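Long-range contact in pngf-ii (Elizabethkingia meningoseptica, PDB 4R4X), which probably removes N-linked glycans from glycoproteins by hydrolysing the bond between sugar and asparagine, as a peptide:N-glycosidase: residues K42-N54 with E59-I71. Sequence-based numbering, arbitrary orientation.
With ZN (zinc ion), chain B.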
# COMPACT_ATOMS: atom_id res chain seq x y z
N LYS A 42 -8.23 -9.94 29.74
CA LYS A 42 -8.94 -9.95 28.45
C LYS A 42 -9.33 -8.55 27.96
O LYS A 42 -10.41 -8.36 27.40
CB LYS A 42 -10.14 -10.89 28.52
CG LYS A 42 -9.71 -12.32 28.81
CD LYS A 42 -10.65 -13.06 29.74
CE LYS A 42 -10.00 -14.33 30.27
NZ LYS A 42 -9.41 -15.17 29.19
N LYS A 43 -8.41 -7.60 28.17
CA LYS A 43 -8.56 -6.21 27.76
C LYS A 43 -7.50 -5.79 26.75
O LYS A 43 -7.35 -4.61 26.47
CB LYS A 43 -8.43 -5.28 28.98
CG LYS A 43 -9.46 -5.49 30.08
CD LYS A 43 -10.88 -5.21 29.61
CE LYS A 43 -11.83 -5.18 30.82
NZ LYS A 43 -13.26 -4.90 30.45
N ALA A 44 -6.73 -6.74 26.23
CA ALA A 44 -5.64 -6.36 25.33
C ALA A 44 -6.14 -6.33 23.90
O ALA A 44 -6.96 -7.14 23.52
CB ALA A 44 -4.48 -7.34 25.47
N ASP A 45 -5.67 -5.37 23.11
CA ASP A 45 -6.07 -5.27 21.71
C ASP A 45 -5.31 -6.26 20.82
O ASP A 45 -4.16 -6.58 21.10
CB ASP A 45 -5.81 -3.84 21.21
CG ASP A 45 -6.75 -2.83 21.84
OD1 ASP A 45 -7.98 -3.03 21.78
OD2 ASP A 45 -6.25 -1.83 22.38
N PHE A 46 -5.94 -6.72 19.75
CA PHE A 46 -5.25 -7.59 18.79
C PHE A 46 -4.35 -6.76 17.87
O PHE A 46 -4.67 -5.63 17.56
CB PHE A 46 -6.24 -8.35 17.93
CG PHE A 46 -7.20 -9.18 18.71
CD1 PHE A 46 -6.78 -10.32 19.38
CD2 PHE A 46 -8.55 -8.84 18.76
CE1 PHE A 46 -7.68 -11.10 20.09
CE2 PHE A 46 -9.45 -9.62 19.47
CZ PHE A 46 -9.02 -10.75 20.13
N PRO A 47 -3.19 -7.31 17.44
CA PRO A 47 -2.63 -8.59 17.83
C PRO A 47 -1.89 -8.48 19.14
O PRO A 47 -1.32 -7.44 19.43
CB PRO A 47 -1.65 -8.89 16.70
CG PRO A 47 -1.15 -7.54 16.30
CD PRO A 47 -2.30 -6.57 16.53
N PHE A 48 -1.91 -9.53 19.95
CA PHE A 48 -1.09 -9.59 21.14
C PHE A 48 -0.44 -10.97 21.26
O PHE A 48 -0.89 -11.92 20.62
CB PHE A 48 -1.86 -9.19 22.41
CG PHE A 48 -2.99 -10.11 22.79
CD1 PHE A 48 -2.76 -11.27 23.48
CD2 PHE A 48 -4.31 -9.77 22.49
CE1 PHE A 48 -3.80 -12.11 23.85
CE2 PHE A 48 -5.35 -10.60 22.84
CZ PHE A 48 -5.10 -11.76 23.55
N GLU A 49 0.63 -11.05 22.04
CA GLU A 49 1.39 -12.29 22.17
C GLU A 49 1.57 -12.76 23.60
O GLU A 49 1.64 -11.97 24.54
CB GLU A 49 2.76 -12.15 21.55
CG GLU A 49 2.76 -12.04 20.04
CD GLU A 49 4.16 -11.82 19.53
OE1 GLU A 49 4.87 -12.84 19.30
OE2 GLU A 49 4.53 -10.64 19.39
N VAL A 50 1.67 -14.07 23.72
CA VAL A 50 1.99 -14.74 24.96
C VAL A 50 3.12 -15.74 24.70
O VAL A 50 3.23 -16.27 23.59
CB VAL A 50 0.69 -15.44 25.46
CG1 VAL A 50 0.96 -16.70 26.24
CG2 VAL A 50 -0.18 -14.46 26.22
N ASN A 51 3.94 -16.01 25.71
CA ASN A 51 4.98 -17.02 25.59
C ASN A 51 4.76 -18.14 26.64
O ASN A 51 4.30 -17.88 27.74
CB ASN A 51 6.32 -16.30 25.75
CG ASN A 51 7.50 -17.22 25.64
OD1 ASN A 51 8.07 -17.39 24.56
ND2 ASN A 51 7.90 -17.80 26.76
N GLU A 52 5.05 -19.38 26.28
CA GLU A 52 5.01 -20.48 27.24
C GLU A 52 6.22 -21.36 27.03
O GLU A 52 6.61 -21.63 25.90
CB GLU A 52 3.75 -21.33 27.09
CG GLU A 52 2.46 -20.58 27.42
CD GLU A 52 1.26 -21.50 27.62
OE1 GLU A 52 1.31 -22.67 27.17
OE2 GLU A 52 0.26 -21.06 28.23
N ILE A 53 6.80 -21.81 28.14
CA ILE A 53 7.98 -22.65 28.11
C ILE A 53 7.63 -23.95 28.78
O ILE A 53 7.11 -23.94 29.89
CB ILE A 53 9.14 -22.02 28.89
CG1 ILE A 53 9.51 -20.69 28.23
CG2 ILE A 53 10.32 -22.99 28.94
CD1 ILE A 53 10.72 -19.99 28.81
N ASN A 54 7.93 -25.05 28.10
CA ASN A 54 7.79 -26.39 28.63
C ASN A 54 9.12 -26.72 29.30
O ASN A 54 10.14 -26.79 28.63
CB ASN A 54 7.50 -27.38 27.49
CG ASN A 54 7.38 -28.81 27.98
OD1 ASN A 54 7.89 -29.17 29.05
ND2 ASN A 54 6.71 -29.65 27.19
N GLU A 59 11.10 -26.47 25.28
CA GLU A 59 10.39 -25.99 24.10
C GLU A 59 9.74 -24.65 24.45
O GLU A 59 8.92 -24.58 25.34
CB GLU A 59 9.32 -26.98 23.63
CG GLU A 59 8.65 -26.53 22.34
CD GLU A 59 8.05 -27.67 21.53
OE1 GLU A 59 7.92 -28.79 22.06
OE2 GLU A 59 7.71 -27.45 20.34
N VAL A 60 10.17 -23.60 23.75
CA VAL A 60 9.62 -22.26 23.88
C VAL A 60 8.54 -22.08 22.79
O VAL A 60 8.81 -22.23 21.58
CB VAL A 60 10.72 -21.21 23.72
CG1 VAL A 60 10.18 -19.79 23.88
CG2 VAL A 60 11.84 -21.47 24.72
N SER A 61 7.33 -21.77 23.23
CA SER A 61 6.21 -21.54 22.30
C SER A 61 5.75 -20.09 22.39
O SER A 61 5.52 -19.56 23.47
CB SER A 61 5.05 -22.47 22.61
OG SER A 61 5.40 -23.82 22.30
N GLN A 62 5.64 -19.46 21.23
CA GLN A 62 5.17 -18.11 21.13
C GLN A 62 3.80 -18.16 20.45
O GLN A 62 3.66 -18.77 19.39
CB GLN A 62 6.15 -17.29 20.29
CG GLN A 62 5.95 -15.80 20.42
CD GLN A 62 6.40 -15.23 21.75
OE1 GLN A 62 7.22 -15.81 22.47
NE2 GLN A 62 5.89 -14.06 22.08
N PHE A 63 2.82 -17.50 21.04
CA PHE A 63 1.45 -17.50 20.55
C PHE A 63 1.05 -16.08 20.22
O PHE A 63 1.28 -15.19 21.02
CB PHE A 63 0.48 -17.98 21.65
CG PHE A 63 0.76 -19.36 22.15
CD1 PHE A 63 1.65 -19.57 23.18
CD2 PHE A 63 0.10 -20.46 21.60
CE1 PHE A 63 1.89 -20.86 23.65
CE2 PHE A 63 0.34 -21.74 22.07
CZ PHE A 63 1.24 -21.94 23.10
N ALA A 64 0.40 -15.90 19.08
CA ALA A 64 -0.12 -14.61 18.67
C ALA A 64 -1.63 -14.69 18.51
O ALA A 64 -2.13 -15.53 17.77
CB ALA A 64 0.53 -14.17 17.35
N PHE A 65 -2.34 -13.81 19.21
CA PHE A 65 -3.78 -13.76 19.17
C PHE A 65 -4.13 -12.71 18.13
O PHE A 65 -3.85 -11.55 18.33
CB PHE A 65 -4.33 -13.38 20.55
CG PHE A 65 -4.12 -14.43 21.61
CD1 PHE A 65 -2.84 -14.85 21.96
CD2 PHE A 65 -5.21 -14.99 22.27
CE1 PHE A 65 -2.65 -15.82 22.94
CE2 PHE A 65 -5.02 -15.96 23.25
CZ PHE A 65 -3.73 -16.38 23.58
N LEU A 66 -4.67 -13.12 17.00
CA LEU A 66 -4.78 -12.23 15.84
C LEU A 66 -6.11 -11.55 15.79
O LEU A 66 -6.22 -10.38 15.37
CB LEU A 66 -4.57 -13.01 14.55
CG LEU A 66 -3.24 -13.75 14.47
CD1 LEU A 66 -3.12 -14.40 13.12
CD2 LEU A 66 -2.08 -12.81 14.73
N ASN A 67 -7.13 -12.28 16.21
CA ASN A 67 -8.48 -11.74 16.27
C ASN A 67 -9.24 -12.61 17.27
O ASN A 67 -8.62 -13.43 17.94
CB ASN A 67 -9.10 -11.69 14.86
CG ASN A 67 -9.03 -13.02 14.13
OD1 ASN A 67 -8.35 -13.18 13.11
ND2 ASN A 67 -9.76 -13.98 14.61
N ASN A 68 -10.55 -12.43 17.38
CA ASN A 68 -11.32 -13.12 18.42
C ASN A 68 -11.32 -14.64 18.31
O ASN A 68 -11.60 -15.33 19.29
CB ASN A 68 -12.77 -12.63 18.44
CG ASN A 68 -12.88 -11.19 18.85
OD1 ASN A 68 -13.09 -10.88 20.02
ND2 ASN A 68 -12.73 -10.28 17.89
N ASN A 69 -11.01 -15.14 17.12
CA ASN A 69 -11.06 -16.56 16.87
C ASN A 69 -9.70 -17.22 16.56
O ASN A 69 -9.55 -18.42 16.77
CB ASN A 69 -12.04 -16.82 15.71
CG ASN A 69 -13.35 -16.03 15.87
OD1 ASN A 69 -14.06 -16.17 16.86
ND2 ASN A 69 -13.65 -15.18 14.89
N GLU A 70 -8.72 -16.46 16.09
CA GLU A 70 -7.53 -17.07 15.47
C GLU A 70 -6.30 -16.88 16.33
O GLU A 70 -6.02 -15.78 16.76
CB GLU A 70 -7.28 -16.44 14.10
CG GLU A 70 -6.24 -17.13 13.21
CD GLU A 70 -6.17 -16.51 11.81
OE1 GLU A 70 -6.92 -15.54 11.50
OE2 GLU A 70 -5.35 -16.98 11.00
N ILE A 71 -5.59 -17.98 16.56
CA ILE A 71 -4.28 -17.96 17.21
C ILE A 71 -3.26 -18.73 16.37
O ILE A 71 -3.52 -19.86 15.95
CB ILE A 71 -4.33 -18.67 18.58
CG1 ILE A 71 -5.34 -17.98 19.52
CG2 ILE A 71 -2.95 -18.70 19.24
CD1 ILE A 71 -5.66 -18.82 20.76
ZN ZN B . -0.18 -23.50 28.65
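F48 and F65 face each other across the open end of an antiparallel beta hairpin, strands 48-54 and 59-65, in the N-terminal domain. Backbone bonds couple F48, V50 and E52 reciprocally to F65, F63 and S61. The outer edges of the hairpin pair with strands 31-36 and 70-76, placing it inside a larger sheet.

Aromatic packing dominates the open end. The F48 and F65 rings form an offset stack, centroids 4.5 Å apart and planes at 18°. F48 takes chi1 65°, with CG between its backbone N and carbonyl carbon, which brings one ring face over F65 CB in a CH-pi contact. Just before the strand, where a cis peptide bond leads from F46 into P47, the F46 ring lies with one face against the N67 backbone.

On the face bearing E49 and Q62, Q62 bends at chi2 (73°) and NE2 donates to E49 OE1 at 3.2 Å, from above the carboxylate plane; Y176 also bonds this oxygen, from helix 173-182.

On the other face, F63 CE1 touches E52 CG at 3.8 Å. The E52 carboxylate chelates a zinc ion, shared with D159, through OE1 at 2.2 Å and OE2 at 2.5 Å.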